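Local coordinates for ABC-type transport system, sugar-family extracellular solute-binding protein (Peptoclostridium difficile 630, PDB 6HNI) that binds tyrosine in the cleft between its two lobes, probably delivering it to an ABC transporter, and is a lipoprotein with adhesive properties, at residues 23-31 with 85-95; 235-243 with 250-258. The protein carries 1 engineered substitution. All coordinates share one frame; numbering follows the deposited sequence. Where two conformers were deposited one is given.

Contact 1 (23-31 with 85-95); sequences VKKIGITQL and KDLIFAISTPS. With TYR (tyrosine), chain B.
Asp86 reaches across to the start of strand 24-30 and grips it with both its backbone and its side chain. Followed outward, its CB lies against Lys25 O, its CG sits 3.8 Å from Lys24 CD, and OD1 stays near that same methylene. OD2, the other oxygen, takes the N-H of Lys25 at 2.8 Å through its anti lone pair, in an almost straight bond (177°), and also accepts from a water that bridges to Val23 O. With CG turned anti to its own carbonyl carbon (chi1 -63°), the carboxylate stands beside its backbone N, and that N-H in turn bonds Lys25 O.

From here strands 24-30 and 87-91 run parallel, 16° apart, as neighbours in the five-stranded parallel sheet of one lobe of this periplasmic-binding-protein fold. Backbone bonds pass in both directions between them, from Gly27 N to Leu87 O through to Ile91 N and Thr29 O.

On one face Ile28 and Phe89 lie side by side. Ile28 CG1 meets the ring at its edge, in plane, while Ile91 CG1 lies over one face of the Phe89 ring, 3.6 Å above its plane and offset towards the rim; Phe44 stacks on the same ring. Ile91 CD1 also touches Ile28 CG2 at 3.9 Å. On the other face Thr29 CG2 packs on Ala90 CB at 3.8 Å, and two waters join Thr29 OG1 to Ser95, one through its O and one through its OG.

Beyond the strand, Ser92 occupies the N-cap position of helix 93-102, and Leu31 CD2 leans on Pro94 CG. At this helix start the bound tyrosine's carboxylate is held twice: Thr93 N donates a nearly straight hydrogen bond to ligand O, and Thr93 OG1 donates to OXT at 2.6 Å.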
loop_
_atom_site.group_PDB
_atom_site.type_symbol
_atom_site.label_atom_id
_atom_site.label_comp_id
_atom_site.label_asym_id
_atom_site.label_seq_id
_atom_site.Cartn_x
_atom_site.Cartn_y
_atom_site.Cartn_z
ATOM N N VAL A 23 -11.243 4.919 -29.695
ATOM C CA VAL A 23 -10.103 4.832 -28.723
ATOM C C VAL A 23 -10.683 4.990 -27.304
ATOM O O VAL A 23 -11.374 5.982 -27.033
ATOM C CB VAL A 23 -9.061 5.971 -28.990
ATOM C CG1 VAL A 23 -7.975 6.024 -27.912
ATOM C CG2 VAL A 23 -8.456 5.851 -30.395
ATOM N N LYS A 24 -10.413 4.028 -26.412
ATOM C CA LYS A 24 -10.878 4.110 -25.039
ATOM C C LYS A 24 -9.896 4.982 -24.261
ATOM O O LYS A 24 -8.678 4.834 -24.395
ATOM C CB LYS A 24 -10.990 2.687 -24.425
ATOM C CG LYS A 24 -12.073 1.759 -25.046
ATOM C CD LYS A 24 -13.454 2.276 -24.714
ATOM C CE LYS A 24 -14.560 1.661 -25.517
ATOM N NZ LYS A 24 -14.934 0.322 -25.081
ATOM N N LYS A 25 -10.462 5.904 -23.487
ATOM C CA LYS A 25 -9.659 6.855 -22.693
ATOM C C LYS A 25 -9.682 6.457 -21.213
ATOM O O LYS A 25 -10.736 6.337 -20.607
ATOM C CB LYS A 25 -10.178 8.284 -22.894
ATOM C CG LYS A 25 -10.154 8.642 -24.396
ATOM C CD LYS A 25 -10.690 9.993 -24.817
ATOM C CE LYS A 25 -10.705 10.085 -26.355
ATOM N NZ LYS A 25 -11.740 9.201 -26.969
ATOM N N ILE A 26 -8.488 6.163 -20.741
ATOM C CA ILE A 26 -8.292 5.675 -19.379
ATOM C C ILE A 26 -7.552 6.778 -18.631
ATOM O O ILE A 26 -6.554 7.271 -19.059
ATOM C CB ILE A 26 -7.462 4.374 -19.353
ATOM C CG1 ILE A 26 -8.132 3.264 -20.199
ATOM C CG2 ILE A 26 -7.163 3.980 -17.905
ATOM C CD1 ILE A 26 -7.268 2.030 -20.261
ATOM N N GLY A 27 -8.078 7.111 -17.456
ATOM C CA GLY A 27 -7.360 7.997 -16.507
ATOM C C GLY A 27 -6.755 7.177 -15.387
ATOM O O GLY A 27 -7.464 6.343 -14.811
ATOM N N ILE A 28 -5.455 7.408 -15.131
ATOM C CA ILE A 28 -4.806 6.757 -13.982
ATOM C C ILE A 28 -4.505 7.878 -12.969
ATOM O O ILE A 28 -3.886 8.843 -13.310
ATOM C CB ILE A 28 -3.502 6.074 -14.363
ATOM C CG1 ILE A 28 -3.704 5.004 -15.478
ATOM C CG2 ILE A 28 -2.862 5.466 -13.108
ATOM C CD1 ILE A 28 -2.484 4.195 -15.824
ATOM N N THR A 29 -5.044 7.662 -11.780
ATOM C CA THR A 29 -4.832 8.643 -10.655
ATOM C C THR A 29 -4.057 7.919 -9.571
ATOM O O THR A 29 -4.518 6.964 -8.979
ATOM C CB THR A 29 -6.165 9.241 -10.205
ATOM O OG1 THR A 29 -5.892 10.091 -9.031
ATOM C CG2 THR A 29 -7.214 8.278 -9.792
ATOM N N GLN A 30 -2.836 8.411 -9.354
ATOM C CA GLN A 30 -1.930 7.818 -8.374
ATOM C C GLN A 30 -1.582 8.869 -7.286
ATOM O O GLN A 30 -1.278 9.995 -7.616
ATOM C CB GLN A 30 -0.651 7.359 -9.061
ATOM C CG GLN A 30 0.318 6.612 -8.178
ATOM C CD GLN A 30 1.547 6.077 -8.895
ATOM O OE1 GLN A 30 1.448 5.609 -10.056
ATOM N NE2 GLN A 30 2.691 6.039 -8.215
ATOM N N LEU A 31 -1.647 8.470 -6.019
ATOM C CA LEU A 31 -1.416 9.471 -4.950
ATOM C C LEU A 31 -0.027 10.124 -4.986
ATOM O O LEU A 31 0.097 11.356 -4.865
ATOM C CB LEU A 31 -1.679 8.789 -3.622
ATOM C CG LEU A 31 -1.346 9.614 -2.360
ATOM C CD1 LEU A 31 -2.238 10.824 -2.344
ATOM C CD2 LEU A 31 -1.541 8.696 -1.181
ATOM N N LYS A 85 -13.848 10.138 -19.182
ATOM C CA LYS A 85 -13.022 8.967 -19.345
ATOM C C LYS A 85 -13.912 7.720 -19.409
ATOM O O LYS A 85 -14.984 7.653 -18.807
ATOM C CB LYS A 85 -12.079 8.785 -18.169
ATOM C CG LYS A 85 -11.012 9.857 -18.007
ATOM C CD LYS A 85 -10.140 10.095 -19.223
ATOM C CE LYS A 85 -9.037 11.064 -18.890
ATOM N NZ LYS A 85 -8.260 11.453 -20.070
ATOM N N ASP A 86 -13.448 6.726 -20.150
ATOM C CA ASP A 86 -14.137 5.443 -20.177
ATOM C C ASP A 86 -13.905 4.559 -18.951
ATOM O O ASP A 86 -14.732 3.737 -18.594
ATOM C CB ASP A 86 -13.708 4.698 -21.453
ATOM C CG ASP A 86 -14.118 5.424 -22.733
ATOM O OD1 ASP A 86 -15.332 5.448 -22.934
ATOM O OD2 ASP A 86 -13.219 6.001 -23.430
ATOM N N LEU A 87 -12.767 4.798 -18.289
ATOM C CA LEU A 87 -12.348 4.007 -17.132
ATOM C C LEU A 87 -11.361 4.867 -16.354
ATOM O O LEU A 87 -10.510 5.521 -16.916
ATOM C CB LEU A 87 -11.643 2.724 -17.599
ATOM C CG LEU A 87 -10.919 1.889 -16.530
ATOM C CD1 LEU A 87 -11.928 1.286 -15.618
ATOM C CD2 LEU A 87 -10.101 0.778 -17.197
ATOM N N ILE A 88 -11.494 4.777 -15.022
ATOM C CA ILE A 88 -10.501 5.377 -14.089
ATOM C C ILE A 88 -9.819 4.286 -13.278
ATOM O O ILE A 88 -10.501 3.417 -12.764
ATOM C CB ILE A 88 -11.213 6.350 -13.159
ATOM C CG1 ILE A 88 -11.734 7.549 -13.932
ATOM C CG2 ILE A 88 -10.227 6.849 -12.054
ATOM C CD1 ILE A 88 -12.725 8.404 -13.169
ATOM N N PHE A 89 -8.508 4.283 -13.317
ATOM C CA PHE A 89 -7.713 3.371 -12.495
ATOM C C PHE A 89 -7.113 4.237 -11.352
ATOM O O PHE A 89 -6.361 5.160 -11.601
ATOM C CB PHE A 89 -6.600 2.772 -13.353
ATOM C CG PHE A 89 -5.591 1.908 -12.625
ATOM C CD1 PHE A 89 -5.967 1.006 -11.627
ATOM C CD2 PHE A 89 -4.271 1.975 -12.983
ATOM C CE1 PHE A 89 -4.971 0.250 -10.961
ATOM C CE2 PHE A 89 -3.301 1.211 -12.350
ATOM C CZ PHE A 89 -3.693 0.334 -11.357
ATOM N N ALA A 90 -7.521 3.844 -10.143
ATOM C CA ALA A 90 -7.124 4.638 -8.911
ATOM C C ALA A 90 -6.205 3.779 -8.040
ATOM O O ALA A 90 -6.536 2.653 -7.643
ATOM C CB ALA A 90 -8.379 5.083 -8.147
ATOM N N ILE A 91 -5.056 4.389 -7.686
ATOM C CA ILE A 91 -4.009 3.703 -6.991
ATOM C C ILE A 91 -3.880 4.394 -5.625
ATOM O O ILE A 91 -3.402 5.522 -5.573
ATOM C CB ILE A 91 -2.671 3.771 -7.755
ATOM C CG1 ILE A 91 -2.816 3.163 -9.184
ATOM C CG2 ILE A 91 -1.547 3.117 -6.988
ATOM C CD1 ILE A 91 -1.594 3.468 -9.998
ATOM N N SER A 92 -4.257 3.610 -4.609
ATOM C CA SER A 92 -4.330 3.994 -3.152
ATOM C C SER A 92 -5.728 4.370 -2.750
ATOM O O SER A 92 -6.560 4.852 -3.525
ATOM C CB SER A 92 -3.363 5.121 -2.763
ATOM O OG SER A 92 -3.914 6.389 -3.061
ATOM N N THR A 93 -5.950 4.301 -1.401
ATOM C CA THR A 93 -7.216 4.663 -0.816
ATOM C C THR A 93 -7.586 6.122 -1.084
ATOM O O THR A 93 -8.694 6.409 -1.486
ATOM C CB THR A 93 -7.321 4.245 0.656
ATOM O OG1 THR A 93 -7.250 2.838 0.768
ATOM C CG2 THR A 93 -8.590 4.741 1.298
ATOM N N PRO A 94 -6.694 7.082 -0.739
ATOM C CA PRO A 94 -7.051 8.474 -1.037
ATOM C C PRO A 94 -7.412 8.769 -2.505
ATOM O O PRO A 94 -8.388 9.504 -2.777
ATOM C CB PRO A 94 -5.835 9.276 -0.527
ATOM C CG PRO A 94 -5.174 8.366 0.458
ATOM C CD PRO A 94 -5.371 6.984 -0.126
ATOM N N SER A 95 -6.649 8.176 -3.428
ATOM C CA SER A 95 -6.958 8.427 -4.834
ATOM C C SER A 95 -8.304 7.809 -5.260
ATOM O O SER A 95 -9.060 8.434 -5.987
ATOM C CB SER A 95 -5.816 7.868 -5.670
ATOM O OG SER A 95 -4.549 8.470 -5.388
HETATM N N TYR B . -2.672 0.338 1.437
HETATM C CA TYR B . -2.521 1.761 1.085
HETATM C C TYR B . -3.890 2.366 0.818
HETATM O O TYR B . -3.942 3.501 0.358
HETATM C CB TYR B . -1.464 1.996 -0.014
HETATM C CG TYR B . -0.084 1.638 0.426
HETATM C CD1 TYR B . 0.553 2.408 1.443
HETATM C CD2 TYR B . 0.604 0.557 -0.039
HETATM C CE1 TYR B . 1.786 2.042 1.915
HETATM C CE2 TYR B . 1.846 0.178 0.423
HETATM C CZ TYR B . 2.456 0.945 1.443
HETATM O OH TYR B . 3.696 0.577 1.928
HETATM O OXT TYR B . -4.895 1.772 1.148
HETATM O O HOH W 1 -14.067 6.325 -26.141
HETATM O O HOH W 2 -8.074 10.698 -7.639
HETATM O O HOH W 3 -4.170 10.662 -7.074
#

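Contact 2 (235-243 with 250-258); sequences KIPVIAAES and ALACQGINY. With TYR (tyrosine), chain B.
Direct backbone hydrogen bonds between 235-243 and 250-258 are few and gather round one beta bridge, Ile239 with Ala252. Val238 O receives Leu251 N at 2.9 Å and, weakly, Ala252 N, while Ala240 N donates to Ala252 O. Past Ala240 the direct bonds stop though the chains stay close (Glu242 CA to Gly255 CA 4.4 Å), and water takes over the bridging. One molecule links Ala240 O to Gln254 N, a second joins Ala241 O to Ile256 N, and a third runs from Ser243 N to Ile256 O.

Apolar contacts are small and mostly made by methyls. Val238 CG1 meets Ala250 CB at 3.9 Å, Ile239 CD1 touches Ala252 CB, and Pro237 CB rests on Leu251 CD2. Cys253 SG lies between its own backbone N and carbonyl carbon (chi1 74°), which brings the sulfur to 3.5 Å from Ser243 CA.

In the fold this bridge sews the edge strand 238-240 of the second lobe's parallel sheet to strand 252-255, the edge of a three-stranded mixed sheet, with the short helix 243-247 making the connection.

The contacts of Glu242 and Tyr258 belong to the tyrosine pocket. Their side chains cross at about a right angle, with Glu242 CG 3.6 Å from Tyr258 CE1 and the carboxylate and ring planes 61° apart. A bend at chi2 (91°) helps turn the carboxylate to the ligand, whose phenol OH donates to Glu242 OE2 at 2.5 Å. OE1 caps Gly244 N, and with both oxygens bonded the carboxylate's rotation is probably fixed. Tyr258 OH hydrogen-bonds Asp137 and lies 3.5 Å from ligand CE2.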
loop_
_atom_site.group_PDB
_atom_site.type_symbol
_atom_site.label_atom_id
_atom_site.label_comp_id
_atom_site.label_asym_id
_atom_site.label_seq_id
_atom_site.Cartn_x
_atom_site.Cartn_y
_atom_site.Cartn_z
ATOM N N LYS A 235 19.102 1.483 16.870
ATOM C CA LYS A 235 19.110 0.012 16.924
ATOM C C LYS A 235 17.702 -0.586 17.078
ATOM O O LYS A 235 17.531 -1.633 17.675
ATOM C CB LYS A 235 20.070 -0.519 18.024
ATOM C CG LYS A 235 21.472 0.028 17.939
ATOM C CD LYS A 235 22.225 -0.350 16.687
ATOM C CE LYS A 235 23.523 0.448 16.651
ATOM N NZ LYS A 235 24.632 -0.363 16.100
ATOM N N ILE A 236 16.703 0.091 16.497
ATOM C CA ILE A 236 15.303 -0.370 16.496
ATOM C C ILE A 236 15.033 -1.077 15.167
ATOM O O ILE A 236 15.105 -0.419 14.122
ATOM C CB ILE A 236 14.295 0.804 16.665
ATOM C CG1 ILE A 236 14.551 1.602 17.974
ATOM C CG2 ILE A 236 12.841 0.309 16.687
ATOM C CD1 ILE A 236 13.718 2.871 18.076
ATOM N N PRO A 237 14.723 -2.401 15.212
ATOM C CA PRO A 237 14.282 -3.092 13.957
ATOM C C PRO A 237 12.938 -2.550 13.516
ATOM O O PRO A 237 12.022 -2.330 14.320
ATOM C CB PRO A 237 14.191 -4.557 14.366
ATOM C CG PRO A 237 14.742 -4.666 15.757
ATOM C CD PRO A 237 14.772 -3.316 16.374
ATOM N N VAL A 238 12.832 -2.337 12.214
ATOM C CA VAL A 238 11.579 -1.914 11.595
ATOM C C VAL A 238 11.029 -3.023 10.633
ATOM O O VAL A 238 11.722 -3.398 9.696
ATOM C CB VAL A 238 11.803 -0.626 10.789
ATOM C CG1 VAL A 238 10.516 -0.164 10.193
ATOM C CG2 VAL A 238 12.390 0.477 11.684
ATOM N N ILE A 239 9.874 -3.519 10.989
ATOM C CA ILE A 239 9.152 -4.504 10.139
ATOM C C ILE A 239 8.103 -3.713 9.417
ATOM O O ILE A 239 7.229 -3.094 9.994
ATOM C CB ILE A 239 8.509 -5.593 11.006
ATOM C CG1 ILE A 239 9.547 -6.370 11.814
ATOM C CG2 ILE A 239 7.677 -6.515 10.140
ATOM C CD1 ILE A 239 10.711 -6.911 11.060
ATOM N N ALA A 240 8.111 -3.847 8.073
ATOM C CA ALA A 240 7.073 -3.208 7.260
ATOM C C ALA A 240 6.108 -4.244 6.719
ATOM O O ALA A 240 6.471 -5.428 6.566
ATOM C CB ALA A 240 7.690 -2.455 6.098
ATOM N N ALA A 241 4.922 -3.786 6.374
ATOM C CA ALA A 241 3.883 -4.657 5.784
ATOM C C ALA A 241 4.204 -5.146 4.375
ATOM O O ALA A 241 3.678 -6.190 4.001
ATOM C CB ALA A 241 2.564 -3.940 5.784
ATOM N N GLU A 242 5.052 -4.442 3.652
ATOM C CA GLU A 242 5.417 -4.806 2.271
ATOM C C GLU A 242 6.786 -4.330 1.931
ATOM O O GLU A 242 7.441 -3.694 2.786
ATOM C CB GLU A 242 4.349 -4.331 1.283
ATOM C CG GLU A 242 4.096 -2.835 1.220
ATOM C CD GLU A 242 4.924 -2.075 0.195
ATOM O OE1 GLU A 242 5.540 -2.708 -0.716
ATOM O OE2 GLU A 242 4.951 -0.811 0.269
ATOM N N SER A 243 7.304 -4.697 0.771
ATOM C CA SER A 243 8.711 -4.573 0.488
ATOM C C SER A 243 9.186 -3.173 0.106
ATOM O O SER A 243 10.378 -2.918 0.187
ATOM C CB SER A 243 9.168 -5.594 -0.528
ATOM O OG SER A 243 8.672 -5.327 -1.828
ATOM N N ALA A 250 13.640 0.003 5.775
ATOM C CA ALA A 250 13.135 -0.899 6.811
ATOM C C ALA A 250 13.970 -2.198 6.804
ATOM O O ALA A 250 14.604 -2.546 5.815
ATOM C CB ALA A 250 11.649 -1.214 6.598
ATOM N N LEU A 251 13.883 -2.976 7.883
ATOM C CA LEU A 251 14.638 -4.207 7.953
ATOM C C LEU A 251 14.044 -5.347 7.131
ATOM O O LEU A 251 14.777 -6.022 6.397
ATOM C CB LEU A 251 14.796 -4.697 9.391
ATOM C CG LEU A 251 15.466 -6.033 9.625
ATOM C CD1 LEU A 251 16.879 -6.005 9.095
ATOM C CD2 LEU A 251 15.440 -6.410 11.108
ATOM N N ALA A 252 12.749 -5.588 7.301
ATOM C CA ALA A 252 12.150 -6.801 6.724
ATOM C C ALA A 252 10.665 -6.705 6.560
ATOM O O ALA A 252 9.999 -5.886 7.208
ATOM C CB ALA A 252 12.470 -8.007 7.569
ATOM N N CYS A 253 10.133 -7.563 5.674
ATOM C CA CYS A 253 8.701 -7.717 5.469
ATOM C C CYS A 253 8.379 -9.138 5.028
ATOM O O CYS A 253 9.273 -9.879 4.607
ATOM C CB CYS A 253 8.222 -6.733 4.412
ATOM S SG CYS A 253 8.723 -7.203 2.735
ATOM N N GLN A 254 7.097 -9.492 5.127
ATOM C CA GLN A 254 6.581 -10.711 4.542
ATOM C C GLN A 254 5.269 -10.259 3.883
ATOM O O GLN A 254 4.192 -10.252 4.500
ATOM C CB GLN A 254 6.337 -11.803 5.590
ATOM C CG GLN A 254 5.846 -13.100 4.980
ATOM C CD GLN A 254 5.773 -14.228 5.976
ATOM O OE1 GLN A 254 5.664 -14.010 7.233
ATOM N NE2 GLN A 254 5.858 -15.397 5.478
ATOM N N GLY A 255 5.404 -9.811 2.633
ATOM C CA GLY A 255 4.338 -9.102 1.956
ATOM C C GLY A 255 4.065 -9.528 0.527
ATOM O O GLY A 255 4.767 -10.373 0.006
ATOM N N ILE A 256 3.037 -8.903 -0.011
ATOM C CA ILE A 256 2.542 -9.265 -1.366
ATOM C C ILE A 256 3.322 -8.555 -2.435
ATOM O O ILE A 256 4.105 -7.612 -2.221
ATOM C CB ILE A 256 1.056 -8.945 -1.497
ATOM C CG1 ILE A 256 0.824 -7.421 -1.509
ATOM C CG2 ILE A 256 0.236 -9.708 -0.467
ATOM C CD1 ILE A 256 -0.516 -6.976 -2.005
ATOM N N ASN A 257 3.104 -9.022 -3.668
ATOM C CA ASN A 257 3.777 -8.452 -4.863
ATOM C C ASN A 257 2.846 -7.476 -5.528
ATOM O O ASN A 257 1.812 -7.858 -6.158
ATOM C CB ASN A 257 4.156 -9.613 -5.814
ATOM C CG ASN A 257 4.919 -9.171 -7.043
ATOM O OD1 ASN A 257 4.623 -8.147 -7.634
ATOM N ND2 ASN A 257 5.890 -10.011 -7.474
ATOM N N TYR A 258 3.200 -6.197 -5.455
ATOM C CA TYR A 258 2.300 -5.153 -5.942
ATOM C C TYR A 258 2.238 -5.060 -7.489
ATOM O O TYR A 258 1.189 -4.701 -8.030
ATOM C CB TYR A 258 2.688 -3.807 -5.339
ATOM C CG TYR A 258 2.061 -3.582 -3.962
ATOM C CD1 TYR A 258 2.636 -4.156 -2.812
ATOM C CD2 TYR A 258 0.940 -2.831 -3.803
ATOM C CE1 TYR A 258 2.064 -3.954 -1.584
ATOM C CE2 TYR A 258 0.392 -2.581 -2.525
ATOM C CZ TYR A 258 0.967 -3.191 -1.441
ATOM O OH TYR A 258 0.456 -2.956 -0.158
HETATM N N TYR B . -2.672 0.338 1.437
HETATM C CA TYR B . -2.521 1.761 1.085
HETATM C C TYR B . -3.890 2.366 0.818
HETATM O O TYR B . -3.942 3.501 0.358
HETATM C CB TYR B . -1.464 1.996 -0.014
HETATM C CG TYR B . -0.084 1.638 0.426
HETATM C CD1 TYR B . 0.553 2.408 1.443
HETATM C CD2 TYR B . 0.604 0.557 -0.039
HETATM C CE1 TYR B . 1.786 2.042 1.915
HETATM C CE2 TYR B . 1.846 0.178 0.423
HETATM C CZ TYR B . 2.456 0.945 1.443
HETATM O OH TYR B . 3.696 0.577 1.928
HETATM O OXT TYR B . -4.895 1.772 1.148
HETATM O O HOH W 4 5.503 -7.876 6.802
HETATM O O HOH W 5 1.949 -7.045 1.868
HETATM O O HOH W 6 2.945 -8.116 5.685
HETATM O O HOH W 7 5.920 -7.031 -0.184
HETATM O O HOH W 8 7.343 -7.297 -3.266
#

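Both contacts are largely buried, yet they stand on opposite sides of the chain's centre, their own centres about 28 Å apart. They have no strand in common, but side chains of both meet helix 35-50. Contact 1 joins neighbouring strands within one parallel sheet, with close backbone pairing and large side chains; its far end, around Val23 and Lys25, is exposed. Contact 2 joins the edges of two different sheets, with fewer direct bonds and more bridging waters. The ligand ties them together: contact 1 holds the bound tyrosine's carboxylate through a helix start, contact 2 its phenol through an acidic side chain, consistent with a closed two-lobed binding protein.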